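ABC transporter, periplasmic solute-binding protein (PDB 4WED) probably captures a solute, perhaps a peptide or nickel-containing ligand, in the periplasm and delivers it to its ABC import system. Local coordinates at residues V273-F279 / I488-V494; R283-L287 / L364-L368; P290-K294 / D484-I488; K315-N319 / Q331-P335; V434-S439 / G447-P453. All coordinates share one frame; numbering follows the deposited sequence.

In the fold
Burial and chemistry change together across these five contacts. Interaction 1 is the core, a backbone-bonded strand pair wrapped in apolar side chains, and interaction 4 meets the same sheet through the short strand 315-316, pairing backbone to side-chain amide. Interaction 3 lies at the surface, where helix 290-299 meets the end of helix 471-485; it shares Ile488 with interaction 1 and brings charged side chains against carbonyl oxygens, with few firm bonds. Interactions 2, 4 and 5 are partly buried. Interaction 2 has leucine and proline packing beside a weakly bonded salt bridge, interaction 5 a lysine gripping carbonyls at and just beyond a helix end. Phe279 touches interactions 2 and 3, whereas Leu449 carries interaction 5 onto the sheet.

Interaction 1 of 5, residues V273-F279 / I488-V494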
# COMPACT_ATOMS: atom_id res chain seq x y z
N VAL A 273 0.85 4.47 -2.66
CA VAL A 273 -0.47 5.00 -2.41
C VAL A 273 -0.52 6.31 -3.23
O VAL A 273 0.45 7.09 -3.28
CB VAL A 273 -0.71 5.36 -0.89
CG1 VAL A 273 -2.01 6.12 -0.66
CG2 VAL A 273 -0.75 4.11 -0.01
N THR A 274 -1.67 6.54 -3.87
CA THR A 274 -1.86 7.71 -4.69
C THR A 274 -2.96 8.53 -4.09
O THR A 274 -4.01 8.00 -3.67
CB THR A 274 -2.20 7.34 -6.14
OG1 THR A 274 -1.28 6.31 -6.58
CG2 THR A 274 -2.12 8.60 -7.05
N LEU A 275 -2.69 9.81 -3.99
CA LEU A 275 -3.72 10.79 -3.69
C LEU A 275 -4.33 11.20 -4.97
O LEU A 275 -3.65 11.71 -5.83
CB LEU A 275 -3.14 12.03 -3.01
CG LEU A 275 -4.15 13.14 -2.73
CD1 LEU A 275 -4.99 12.81 -1.53
CD2 LEU A 275 -3.41 14.42 -2.47
N VAL A 276 -5.63 11.02 -5.08
CA VAL A 276 -6.33 11.16 -6.35
C VAL A 276 -7.46 12.10 -6.09
O VAL A 276 -8.15 11.99 -5.08
CB VAL A 276 -6.92 9.81 -6.83
CG1 VAL A 276 -7.56 9.95 -8.20
CG2 VAL A 276 -5.83 8.76 -6.89
N MSE A 277 -7.67 13.03 -6.99
CA MSE A 277 -8.86 13.83 -6.90
C MSE A 277 -9.93 13.21 -7.77
O MSE A 277 -9.68 12.74 -8.89
CB MSE A 277 -8.56 15.22 -7.33
CG MSE A 277 -9.75 16.06 -6.91
SE MSE A 277 -9.30 17.94 -7.31
CE MSE A 277 -9.22 17.83 -9.28
N ALA A 278 -11.14 13.22 -7.22
CA ALA A 278 -12.32 12.64 -7.81
C ALA A 278 -13.26 13.73 -8.30
O ALA A 278 -13.30 14.84 -7.76
CB ALA A 278 -13.04 11.81 -6.77
N PHE A 279 -14.03 13.38 -9.32
CA PHE A 279 -14.95 14.28 -9.97
C PHE A 279 -16.32 13.75 -9.74
O PHE A 279 -16.52 12.54 -9.82
CB PHE A 279 -14.72 14.26 -11.50
CG PHE A 279 -13.42 14.88 -11.93
CD1 PHE A 279 -13.19 16.24 -11.74
CD2 PHE A 279 -12.44 14.12 -12.56
CE1 PHE A 279 -11.99 16.81 -12.16
CE2 PHE A 279 -11.23 14.68 -12.95
CZ PHE A 279 -11.01 16.05 -12.75
N ILE A 488 -10.59 10.60 -13.71
CA ILE A 488 -9.98 10.84 -12.41
C ILE A 488 -8.82 11.82 -12.55
O ILE A 488 -8.35 12.02 -13.65
CB ILE A 488 -9.45 9.51 -11.76
CG1 ILE A 488 -8.51 8.75 -12.71
CG2 ILE A 488 -10.62 8.61 -11.34
CD1 ILE A 488 -7.61 7.76 -11.99
N ALA A 489 -8.36 12.41 -11.44
CA ALA A 489 -7.13 13.26 -11.46
C ALA A 489 -6.13 12.84 -10.37
O ALA A 489 -6.23 13.29 -9.28
CB ALA A 489 -7.48 14.76 -11.34
N PRO A 490 -5.20 11.92 -10.68
CA PRO A 490 -4.15 11.58 -9.72
C PRO A 490 -3.27 12.78 -9.46
O PRO A 490 -2.98 13.52 -10.36
CB PRO A 490 -3.35 10.48 -10.43
CG PRO A 490 -4.24 9.97 -11.52
CD PRO A 490 -5.07 11.14 -11.94
N LEU A 491 -2.92 13.04 -8.21
CA LEU A 491 -2.21 14.27 -7.88
C LEU A 491 -0.74 13.98 -7.60
O LEU A 491 0.10 14.25 -8.42
CB LEU A 491 -2.92 14.92 -6.71
CG LEU A 491 -4.35 15.33 -7.03
CD1 LEU A 491 -4.97 15.95 -5.80
CD2 LEU A 491 -4.34 16.33 -8.17
N VAL A 492 -0.46 13.31 -6.49
CA VAL A 492 0.88 12.90 -6.12
C VAL A 492 0.88 11.45 -5.57
O VAL A 492 -0.15 10.95 -5.11
CB VAL A 492 1.45 13.81 -5.04
CG1 VAL A 492 1.74 15.23 -5.57
CG2 VAL A 492 0.50 13.86 -3.86
N TYR A 493 2.04 10.81 -5.65
CA TYR A 493 2.33 9.63 -4.89
C TYR A 493 2.76 10.06 -3.50
O TYR A 493 3.55 11.02 -3.30
CB TYR A 493 3.38 8.78 -5.61
CG TYR A 493 2.98 8.49 -7.06
CD1 TYR A 493 1.76 7.92 -7.33
CD2 TYR A 493 3.80 8.84 -8.13
CE1 TYR A 493 1.35 7.68 -8.63
CE2 TYR A 493 3.41 8.61 -9.45
CZ TYR A 493 2.17 8.03 -9.69
OH TYR A 493 1.72 7.77 -10.95
N VAL A 494 2.23 9.37 -2.52
CA VAL A 494 2.48 9.70 -1.11
C VAL A 494 3.80 9.05 -0.66
O VAL A 494 3.88 7.84 -0.52
CB VAL A 494 1.32 9.18 -0.25
CG1 VAL A 494 1.56 9.41 1.24
CG2 VAL A 494 0.01 9.86 -0.68
O HOH W 1 3.31 4.97 -0.30
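Val273 and Val494 begin an antiparallel strand pairing, interrupted by a beta bulge, in the large sheet of this solute-binding protein. Val494 N points almost straight (177°) at Val273 O. Thr274 lies alongside Tyr493, both pointing the same way, and its OG1 sits in the ring plane at the edge, 3.5 Å from Tyr493 CD1. That hydroxyl is bonded to Met320 O, while Tyr493 OH is bonded to Asn319 O. Leu275 faces the bulge, for Leu491 and Val492 together occupy the place opposite it: Leu275 N bonds Val492 O, and Leu275 O accepts Leu491 N at 2.8 Å. With CG anti to the backbone N (chi1 177°), Leu275 brings CD2 to 4.0 Å from Leu491 CD1. Val276 turns to the face of Thr274 and sets CG1 4.1 Å from Ile488 CB. Selenomethionine Met277 trades two backbone bonds with Ala489. In the shorter, Met277 N meets Ala489 O at 2.7 Å from above the carbonyl plane, whereas Ala489 N reaches Met277 O in plane. Phe279 swings its ring back toward the partner strand, between it and helix 290-299. Without the ring, an alanine here would probably leave a gap beside Ala489 and take away packing against Val296. The ring's far end makes the closing touch, with Phe279 CZ 4.0 Å from Ala489 CB.

Interaction 2 of 5, residues R283-L287 / L364-L368; sequences RAEPL and LTLEL
Pro286 and Leu364 slide past each other in opposite directions at the tight end of this contact, with Pro286 CB only 3.5 Å from Leu364 CD1. The loop 283-287 makes a type I beta turn here, closed by Leu287 N bonding Ala284 O, and the turn lies against strand 362-370 of a small mixed sheet. Its two ends frame one methyl group: Leu366 CD2 is 3.8 Å from Ala284 CB and 3.9 Å from Leu287 CG. Leu366 reaches this place because CG stands anti to its carbonyl carbon (chi1 -67°), which brings the branch toward the turn. Leu287 spreads both methyls around it, and Trp351 packs on Pro286 and Leu364, so this part is apolar and closely filled.

The other side is looser and nearer to solvent. Arg283 stretches its chain fully extended from CG to NE, and its NH2 forms a salt bridge with Glu367 OE1 at 3.4 Å. The hydrogen bond within it is weak, bent to 135° at the hydrogen, and the guanidinium and carboxylate planes are turned 37° apart. Each ion has a stronger mate elsewhere, Asp416 for Arg283 and Arg399 for Glu367. The chemistry implies a charge network in which this weak bridge is probably one link among several, while the apolar packing probably contributes much of the hold between loop and strand.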
# COMPACT_ATOMS: atom_id res chain seq x y z
N ARG A 283 -23.44 15.45 -9.77
CA ARG A 283 -23.78 16.65 -9.01
C ARG A 283 -23.43 17.98 -9.68
O ARG A 283 -24.20 18.92 -9.63
CB ARG A 283 -23.11 16.58 -7.65
CG ARG A 283 -23.57 17.63 -6.66
CD ARG A 283 -22.82 17.50 -5.36
NE ARG A 283 -23.28 18.43 -4.36
CZ ARG A 283 -22.51 19.37 -3.81
NH1 ARG A 283 -23.01 20.18 -2.90
NH2 ARG A 283 -21.26 19.49 -4.17
N ALA A 284 -22.27 18.03 -10.30
CA ALA A 284 -21.73 19.22 -10.90
C ALA A 284 -21.85 19.12 -12.43
O ALA A 284 -21.00 18.53 -13.11
CB ALA A 284 -20.27 19.35 -10.51
N GLU A 285 -22.90 19.71 -12.98
CA GLU A 285 -23.15 19.61 -14.43
C GLU A 285 -21.93 19.96 -15.33
O GLU A 285 -21.79 19.41 -16.41
CB GLU A 285 -24.35 20.49 -14.78
CG GLU A 285 -25.28 19.96 -15.86
CD GLU A 285 -26.27 21.03 -16.30
OE1 GLU A 285 -26.77 21.78 -15.43
OE2 GLU A 285 -26.55 21.16 -17.51
N PRO A 286 -21.02 20.87 -14.88
CA PRO A 286 -19.81 21.14 -15.68
C PRO A 286 -18.77 20.00 -15.78
O PRO A 286 -17.95 19.97 -16.71
CB PRO A 286 -19.20 22.36 -14.97
CG PRO A 286 -20.36 23.04 -14.29
CD PRO A 286 -21.23 21.91 -13.83
N LEU A 287 -18.78 19.06 -14.86
CA LEU A 287 -17.78 18.04 -14.87
C LEU A 287 -18.20 16.93 -15.79
O LEU A 287 -17.43 16.01 -16.00
CB LEU A 287 -17.61 17.50 -13.47
CG LEU A 287 -17.09 18.54 -12.51
CD1 LEU A 287 -17.01 17.93 -11.12
CD2 LEU A 287 -15.73 19.07 -12.98
N LEU A 364 -18.47 29.26 -13.17
CA LEU A 364 -17.95 27.89 -13.10
C LEU A 364 -17.46 27.69 -11.66
O LEU A 364 -16.32 28.00 -11.32
CB LEU A 364 -16.85 27.71 -14.13
CG LEU A 364 -16.25 26.30 -14.31
CD1 LEU A 364 -17.21 25.14 -14.08
CD2 LEU A 364 -15.62 26.19 -15.70
N THR A 365 -18.38 27.24 -10.82
CA THR A 365 -18.16 27.11 -9.38
C THR A 365 -18.15 25.63 -9.06
O THR A 365 -19.08 24.93 -9.43
CB THR A 365 -19.29 27.78 -8.62
OG1 THR A 365 -19.24 29.18 -8.91
CG2 THR A 365 -19.09 27.63 -7.15
N LEU A 366 -17.09 25.18 -8.40
CA LEU A 366 -16.99 23.79 -7.94
C LEU A 366 -16.66 23.73 -6.46
O LEU A 366 -15.90 24.56 -5.96
CB LEU A 366 -15.92 23.06 -8.72
CG LEU A 366 -16.30 22.88 -10.19
CD1 LEU A 366 -15.07 22.55 -11.01
CD2 LEU A 366 -17.40 21.81 -10.35
N GLU A 367 -17.26 22.77 -5.77
CA GLU A 367 -17.08 22.61 -4.34
C GLU A 367 -16.14 21.47 -4.04
O GLU A 367 -16.44 20.32 -4.28
CB GLU A 367 -18.42 22.41 -3.64
CG GLU A 367 -18.26 22.38 -2.12
CD GLU A 367 -19.50 21.91 -1.38
OE1 GLU A 367 -19.75 20.68 -1.33
OE2 GLU A 367 -20.22 22.77 -0.81
N LEU A 368 -14.99 21.80 -3.49
CA LEU A 368 -14.04 20.82 -3.02
C LEU A 368 -14.30 20.53 -1.53
O LEU A 368 -14.12 21.41 -0.66
CB LEU A 368 -12.63 21.34 -3.23
CG LEU A 368 -11.50 20.45 -2.72
CD1 LEU A 368 -11.71 18.97 -3.02
CD2 LEU A 368 -10.19 20.95 -3.30

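Interaction 3 of 5, residues P290-K294 / D484-I488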
# COMPACT_ATOMS: atom_id res chain seq x y z
N PRO A 290 -15.95 16.32 -20.33
CA PRO A 290 -14.58 15.86 -20.08
C PRO A 290 -13.46 16.84 -20.36
O PRO A 290 -12.37 16.67 -19.81
CB PRO A 290 -14.44 14.65 -21.01
CG PRO A 290 -15.54 14.80 -22.00
CD PRO A 290 -16.66 15.38 -21.21
N GLN A 291 -13.71 17.83 -21.22
CA GLN A 291 -12.76 18.93 -21.47
C GLN A 291 -12.57 19.75 -20.21
O GLN A 291 -11.47 20.28 -19.94
CB GLN A 291 -13.27 19.88 -22.56
CG GLN A 291 -13.53 19.32 -23.96
CD GLN A 291 -13.89 20.44 -24.95
OE1 GLN A 291 -15.05 20.59 -25.36
NE2 GLN A 291 -12.90 21.27 -25.28
N VAL A 292 -13.65 19.88 -19.44
CA VAL A 292 -13.62 20.63 -18.19
C VAL A 292 -12.85 19.84 -17.16
O VAL A 292 -11.99 20.37 -16.47
CB VAL A 292 -15.04 20.94 -17.70
CG1 VAL A 292 -15.04 21.50 -16.27
CG2 VAL A 292 -15.70 21.93 -18.67
N ARG A 293 -13.11 18.55 -17.08
CA ARG A 293 -12.31 17.70 -16.21
C ARG A 293 -10.79 17.80 -16.51
O ARG A 293 -9.95 17.95 -15.61
CB ARG A 293 -12.78 16.29 -16.36
CG ARG A 293 -14.14 16.05 -15.75
CD ARG A 293 -14.42 14.55 -15.70
NE ARG A 293 -15.59 14.26 -16.52
CZ ARG A 293 -15.66 13.40 -17.51
NH1 ARG A 293 -14.64 12.64 -17.85
NH2 ARG A 293 -16.80 13.30 -18.15
N LYS A 294 -10.45 17.74 -17.78
CA LYS A 294 -9.07 17.81 -18.19
C LYS A 294 -8.47 19.14 -17.76
O LYS A 294 -7.35 19.20 -17.27
CB LYS A 294 -9.02 17.68 -19.71
CG LYS A 294 -7.65 17.55 -20.34
CD LYS A 294 -7.79 17.18 -21.80
CE LYS A 294 -6.47 17.22 -22.51
NZ LYS A 294 -6.65 17.17 -24.00
N ASP A 484 -8.34 8.61 -21.29
CA ASP A 484 -8.99 9.27 -22.43
C ASP A 484 -10.25 10.01 -22.01
O ASP A 484 -10.59 10.97 -22.62
CB ASP A 484 -9.35 8.28 -23.52
CG ASP A 484 -8.16 7.48 -23.99
OD1 ASP A 484 -6.99 7.92 -23.81
OD2 ASP A 484 -8.40 6.38 -24.50
N ASN A 485 -10.93 9.56 -20.96
CA ASN A 485 -12.15 10.22 -20.53
C ASN A 485 -11.93 11.21 -19.41
O ASN A 485 -12.87 11.89 -19.00
CB ASN A 485 -13.17 9.19 -20.09
CG ASN A 485 -13.64 8.35 -21.23
OD1 ASN A 485 -14.45 8.80 -22.00
ND2 ASN A 485 -13.12 7.14 -21.37
N ASP A 486 -10.69 11.32 -18.92
CA ASP A 486 -10.31 12.24 -17.85
C ASP A 486 -11.23 12.01 -16.66
O ASP A 486 -11.83 12.93 -16.14
CB ASP A 486 -10.38 13.69 -18.34
CG ASP A 486 -9.27 14.02 -19.35
OD1 ASP A 486 -8.10 14.17 -18.90
OD2 ASP A 486 -9.58 14.15 -20.58
N ALA A 487 -11.35 10.75 -16.27
CA ALA A 487 -12.36 10.33 -15.32
C ALA A 487 -11.91 10.56 -13.90
O ALA A 487 -12.76 10.69 -13.01
CB ALA A 487 -12.70 8.89 -15.50
N ILE A 488 -10.59 10.60 -13.71
CA ILE A 488 -9.98 10.84 -12.41
C ILE A 488 -8.82 11.82 -12.55
O ILE A 488 -8.35 12.02 -13.65
CB ILE A 488 -9.45 9.51 -11.76
CG1 ILE A 488 -8.51 8.75 -12.71
CG2 ILE A 488 -10.62 8.61 -11.34
CD1 ILE A 488 -7.61 7.76 -11.99
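Arg293 and Lys294, on the first turns of helix 290-299, meet Asp486 where helix 471-485 ends in a Schellman motif, a helix C-terminus closed by a residue of positive phi (53° at Asp486). Apolar and van der Waals contacts come from the near parts of the side chains. Pro290 CB lies 3.8 Å from Asn485 O, and Pro290 CA lies over one face of the Arg293 guanidinium, 3.7 Å above the centre of its plane. Lys294 lays its CB, CG and CD across the Asp486 carboxylate, CB being 3.7 Å from OD2.

Polar bonds are few. Arg293 NH1 makes a weak bond to Asp486 O at 3.3 Å; its placement is doubtful, because the same nitrogen is modelled too near Asn485 O. From its own side the guanidinium is bonded through NE to Leu287 O and, weakly, through NH2 to Lys288 O. The bend of the Arg293 chain at chi3 (-118°) helps bring the group, as modelled, edge-on to the carbonyls at the helix end, where a positive charge is probably favourable.

Opposite charges lie near without pairing: Lys294 NZ is 5.4 Å from Asp486 OD2, where any attraction is probably modest. With an alanine in place of Asp486, the lysine methylenes would probably lose the carboxylate they lie against, and the nearby positive groups a negative neighbour. Beneath these groups the two side chains meet at their roots, Arg293 CB standing 4.1 Å from Asp486 CB.

Interaction 4 of 5, residues K315-N319 / Q331-P335; sequences KPAGN and QFDAP
Asn319 reaches from its strand-end loop to the backbone of Phe332, and each of its side-chain atoms finds a neighbour there. CB, the first, lies against the end of the Gln331 side chain. CG follows anti to the carbonyl carbon (chi1 -63°), which lifts the amide toward residues 331 and 332; its plane stacks on that of the Gln331 amide, the two 23° apart. OD1 accepts Phe332 N at 3.0 Å, in the carbonyl plane and on a lone pair, through a nearly straight N-H (163°). It also lies 3.2 Å from Phe332 O, an approach of two acceptors that is probably somewhat unfavourable. ND2, the other tip, is bonded to Lys330 O and lies 3.7 Å from Phe332 CD2.

Segments 315-319 and 331-335 together close the neck of an irregular loop, without helix or strand, between the short strand 315-316 of the main sheet and helix 339-348. The neck is narrow at Gly318, whose CA is 3.6 Å from Ala334 CA. A side-chain CB on Gly318 would collide with Phe332 O, at 2.4 Å, and with the backbone around Asp333. Beyond it, Pro316 CB presses on Ala334 CB at 3.5 Å, and Pro335 CD rests against Ala317 O. At the other end the Phe332 ring makes a cation-pi contact with Arg483, from helix 471-485.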
# COMPACT_ATOMS: atom_id res chain seq x y z
N LYS A 315 6.22 12.64 -5.25
CA LYS A 315 6.34 12.62 -6.71
C LYS A 315 4.97 12.88 -7.34
O LYS A 315 3.99 12.25 -6.97
CB LYS A 315 6.89 11.28 -7.15
CG LYS A 315 7.44 11.26 -8.58
CD LYS A 315 7.34 9.87 -9.23
N PRO A 316 4.88 13.87 -8.24
CA PRO A 316 3.61 14.13 -8.93
C PRO A 316 3.14 12.89 -9.65
O PRO A 316 3.96 12.13 -10.12
CB PRO A 316 3.98 15.21 -9.96
CG PRO A 316 5.11 15.94 -9.33
CD PRO A 316 5.88 14.91 -8.51
N ALA A 317 1.84 12.68 -9.69
CA ALA A 317 1.29 11.47 -10.28
C ALA A 317 0.79 11.77 -11.69
O ALA A 317 0.05 12.73 -11.92
CB ALA A 317 0.17 10.93 -9.42
N GLY A 318 1.25 10.96 -12.62
CA GLY A 318 0.64 10.85 -13.93
C GLY A 318 -0.36 9.68 -14.00
O GLY A 318 -1.31 9.73 -14.73
N ASN A 319 -0.12 8.63 -13.24
CA ASN A 319 -0.95 7.42 -13.31
C ASN A 319 -1.62 7.18 -11.98
O ASN A 319 -1.15 7.63 -10.92
CB ASN A 319 -0.07 6.23 -13.62
CG ASN A 319 0.57 6.35 -14.96
OD1 ASN A 319 1.25 7.32 -15.23
ND2 ASN A 319 0.31 5.40 -15.83
N GLN A 331 3.28 3.77 -18.28
CA GLN A 331 3.53 4.92 -17.40
C GLN A 331 3.65 6.21 -18.21
O GLN A 331 4.32 6.26 -19.24
CB GLN A 331 4.76 4.67 -16.50
CG GLN A 331 4.51 3.64 -15.38
CD GLN A 331 3.65 4.18 -14.22
OE1 GLN A 331 2.65 3.56 -13.82
NE2 GLN A 331 4.04 5.32 -13.67
N PHE A 332 2.93 7.23 -17.77
CA PHE A 332 3.01 8.54 -18.37
C PHE A 332 3.61 9.54 -17.38
O PHE A 332 3.47 9.42 -16.15
CB PHE A 332 1.62 9.01 -18.74
CG PHE A 332 0.89 8.06 -19.64
CD1 PHE A 332 1.08 8.09 -21.01
CD2 PHE A 332 0.01 7.13 -19.12
CE1 PHE A 332 0.41 7.22 -21.85
CE2 PHE A 332 -0.67 6.24 -19.95
CZ PHE A 332 -0.47 6.28 -21.31
N ASP A 333 4.22 10.57 -17.96
CA ASP A 333 4.68 11.74 -17.24
C ASP A 333 3.52 12.40 -16.55
O ASP A 333 2.45 12.58 -17.16
CB ASP A 333 5.25 12.74 -18.22
CG ASP A 333 6.43 12.20 -18.99
OD1 ASP A 333 7.49 12.02 -18.35
OD2 ASP A 333 6.29 11.96 -20.22
N ALA A 334 3.72 12.73 -15.28
CA ALA A 334 2.81 13.61 -14.58
C ALA A 334 2.60 14.91 -15.37
O ALA A 334 3.59 15.56 -15.75
CB ALA A 334 3.34 13.93 -13.19
N PRO A 335 1.33 15.30 -15.59
CA PRO A 335 1.07 16.60 -16.25
C PRO A 335 1.71 17.79 -15.55
O PRO A 335 1.65 17.93 -14.33
CB PRO A 335 -0.46 16.73 -16.20
CG PRO A 335 -0.89 15.80 -15.14
CD PRO A 335 0.09 14.68 -15.10

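Interaction 5 of 5, residues V434-S439 / G447-P453; sequences VALCLS and GKLVTDP
Lys448 bends at chi2 (-80°) and then runs straight, a course that lays its CD along Leu436 O and delivers NZ among carbonyls of the last turn of helix 430-437 and of the chain just after it. There it donates to Ala435 O at 2.9 Å and to Leu438 O at 2.5 Å, coming from above both carbonyl planes, and a third bond goes to Phe441 O. Three oxygens thus grip the ammonium group, and its charge probably stabilises the helix C-terminus.

With Val450 CG1 between the backbone N and the carbonyl carbon (chi1 50°), this methyl comes to 3.6 Å from Cys437 SG. Cys437 SG also touches Leu449 CB, which packs on Leu436 CB at 4.2 Å. The backbones join less firmly: Leu449 N and Val450 N both bond Leu436 O, and both bonds are weak. Cys437 O and Val450 O, both acceptors, come within 3.0 Å without bonding, but Cys437 O also accepts a hydrogen bond from a water, which in turn accepts one from Asp452 N. Farther on, Ser439 OG lies close against the ring of Pro453, 3.2 Å from its CG.

The 447-453 loop is in this way folded back over the end of the helix. Cys437 meets Ile460 of helix 457-465, Val450 leans on Leu482 of helix 471-485, and Leu449 and Val450 continue onto Ile488 of strand 488-500.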
# COMPACT_ATOMS: atom_id res chain seq x y z
N VAL A 434 -11.34 -2.20 -7.84
CA VAL A 434 -12.60 -2.79 -7.56
C VAL A 434 -13.36 -1.95 -6.54
O VAL A 434 -14.52 -1.60 -6.76
CB VAL A 434 -12.40 -4.23 -7.05
CG1 VAL A 434 -13.66 -4.75 -6.38
CG2 VAL A 434 -12.01 -5.15 -8.21
N ALA A 435 -12.70 -1.63 -5.42
CA ALA A 435 -13.39 -0.98 -4.33
C ALA A 435 -13.82 0.45 -4.68
O ALA A 435 -14.89 0.89 -4.24
CB ALA A 435 -12.52 -0.96 -3.09
N LEU A 436 -13.02 1.15 -5.49
CA LEU A 436 -13.27 2.56 -5.74
C LEU A 436 -13.84 2.84 -7.12
O LEU A 436 -14.26 3.96 -7.39
CB LEU A 436 -11.97 3.36 -5.59
CG LEU A 436 -11.25 3.29 -4.23
CD1 LEU A 436 -10.00 4.17 -4.30
CD2 LEU A 436 -12.12 3.72 -3.06
N CYS A 437 -13.83 1.85 -8.00
CA CYS A 437 -14.22 2.10 -9.37
C CYS A 437 -15.30 1.18 -9.93
O CYS A 437 -15.98 1.58 -10.86
CB CYS A 437 -13.00 2.06 -10.26
SG CYS A 437 -11.81 3.36 -9.89
N LEU A 438 -15.48 -0.02 -9.40
CA LEU A 438 -16.53 -0.90 -9.91
C LEU A 438 -17.89 -0.52 -9.29
O LEU A 438 -18.06 -0.61 -8.07
CB LEU A 438 -16.18 -2.38 -9.61
CG LEU A 438 -17.07 -3.53 -10.20
CD1 LEU A 438 -16.86 -3.82 -11.68
CD2 LEU A 438 -16.80 -4.82 -9.46
N SER A 439 -18.85 -0.09 -10.12
CA SER A 439 -20.24 0.19 -9.64
C SER A 439 -20.82 -0.88 -8.74
O SER A 439 -21.34 -0.57 -7.68
CB SER A 439 -21.24 0.38 -10.79
OG SER A 439 -21.16 1.68 -11.31
N GLY A 447 -16.98 4.71 -0.45
CA GLY A 447 -17.07 5.83 -1.42
C GLY A 447 -16.56 5.41 -2.82
O GLY A 447 -15.84 4.42 -2.94
N LYS A 448 -16.91 6.14 -3.87
CA LYS A 448 -16.45 5.84 -5.25
C LYS A 448 -15.75 6.99 -5.95
O LYS A 448 -16.26 8.11 -6.05
CB LYS A 448 -17.63 5.44 -6.13
CG LYS A 448 -18.37 4.20 -5.67
CD LYS A 448 -17.59 2.98 -6.13
CE LYS A 448 -17.99 1.72 -5.39
NZ LYS A 448 -17.24 0.57 -5.99
N LEU A 449 -14.58 6.68 -6.47
CA LEU A 449 -13.85 7.55 -7.42
C LEU A 449 -14.63 7.82 -8.71
O LEU A 449 -14.81 8.97 -9.13
CB LEU A 449 -12.52 6.89 -7.78
CG LEU A 449 -11.24 7.70 -7.86
CD1 LEU A 449 -11.06 8.67 -6.71
CD2 LEU A 449 -10.08 6.71 -7.92
N VAL A 450 -15.10 6.76 -9.32
CA VAL A 450 -15.77 6.89 -10.59
C VAL A 450 -16.69 5.68 -10.83
O VAL A 450 -16.29 4.55 -10.62
CB VAL A 450 -14.71 7.03 -11.71
CG1 VAL A 450 -13.65 5.94 -11.60
CG2 VAL A 450 -15.37 7.00 -13.08
N THR A 451 -17.92 5.94 -11.24
CA THR A 451 -18.88 4.85 -11.47
C THR A 451 -19.52 4.98 -12.84
O THR A 451 -20.39 5.83 -13.03
CB THR A 451 -19.99 4.81 -10.40
OG1 THR A 451 -20.53 6.12 -10.18
CG2 THR A 451 -19.42 4.24 -9.10
N ASP A 452 -19.07 4.16 -13.78
CA ASP A 452 -19.73 4.05 -15.08
C ASP A 452 -20.04 2.57 -15.35
O ASP A 452 -19.21 1.81 -15.85
CB ASP A 452 -18.87 4.67 -16.18
CG ASP A 452 -19.66 4.99 -17.44
OD1 ASP A 452 -20.83 4.56 -17.61
OD2 ASP A 452 -19.10 5.70 -18.29
N PRO A 453 -21.25 2.16 -14.98
CA PRO A 453 -21.70 0.78 -15.22
C PRO A 453 -21.62 0.35 -16.67
O PRO A 453 -21.19 -0.77 -16.96
CB PRO A 453 -23.18 0.82 -14.78
CG PRO A 453 -23.20 1.87 -13.73
CD PRO A 453 -22.25 2.93 -14.22
O HOH W 2 -17.74 2.01 -12.81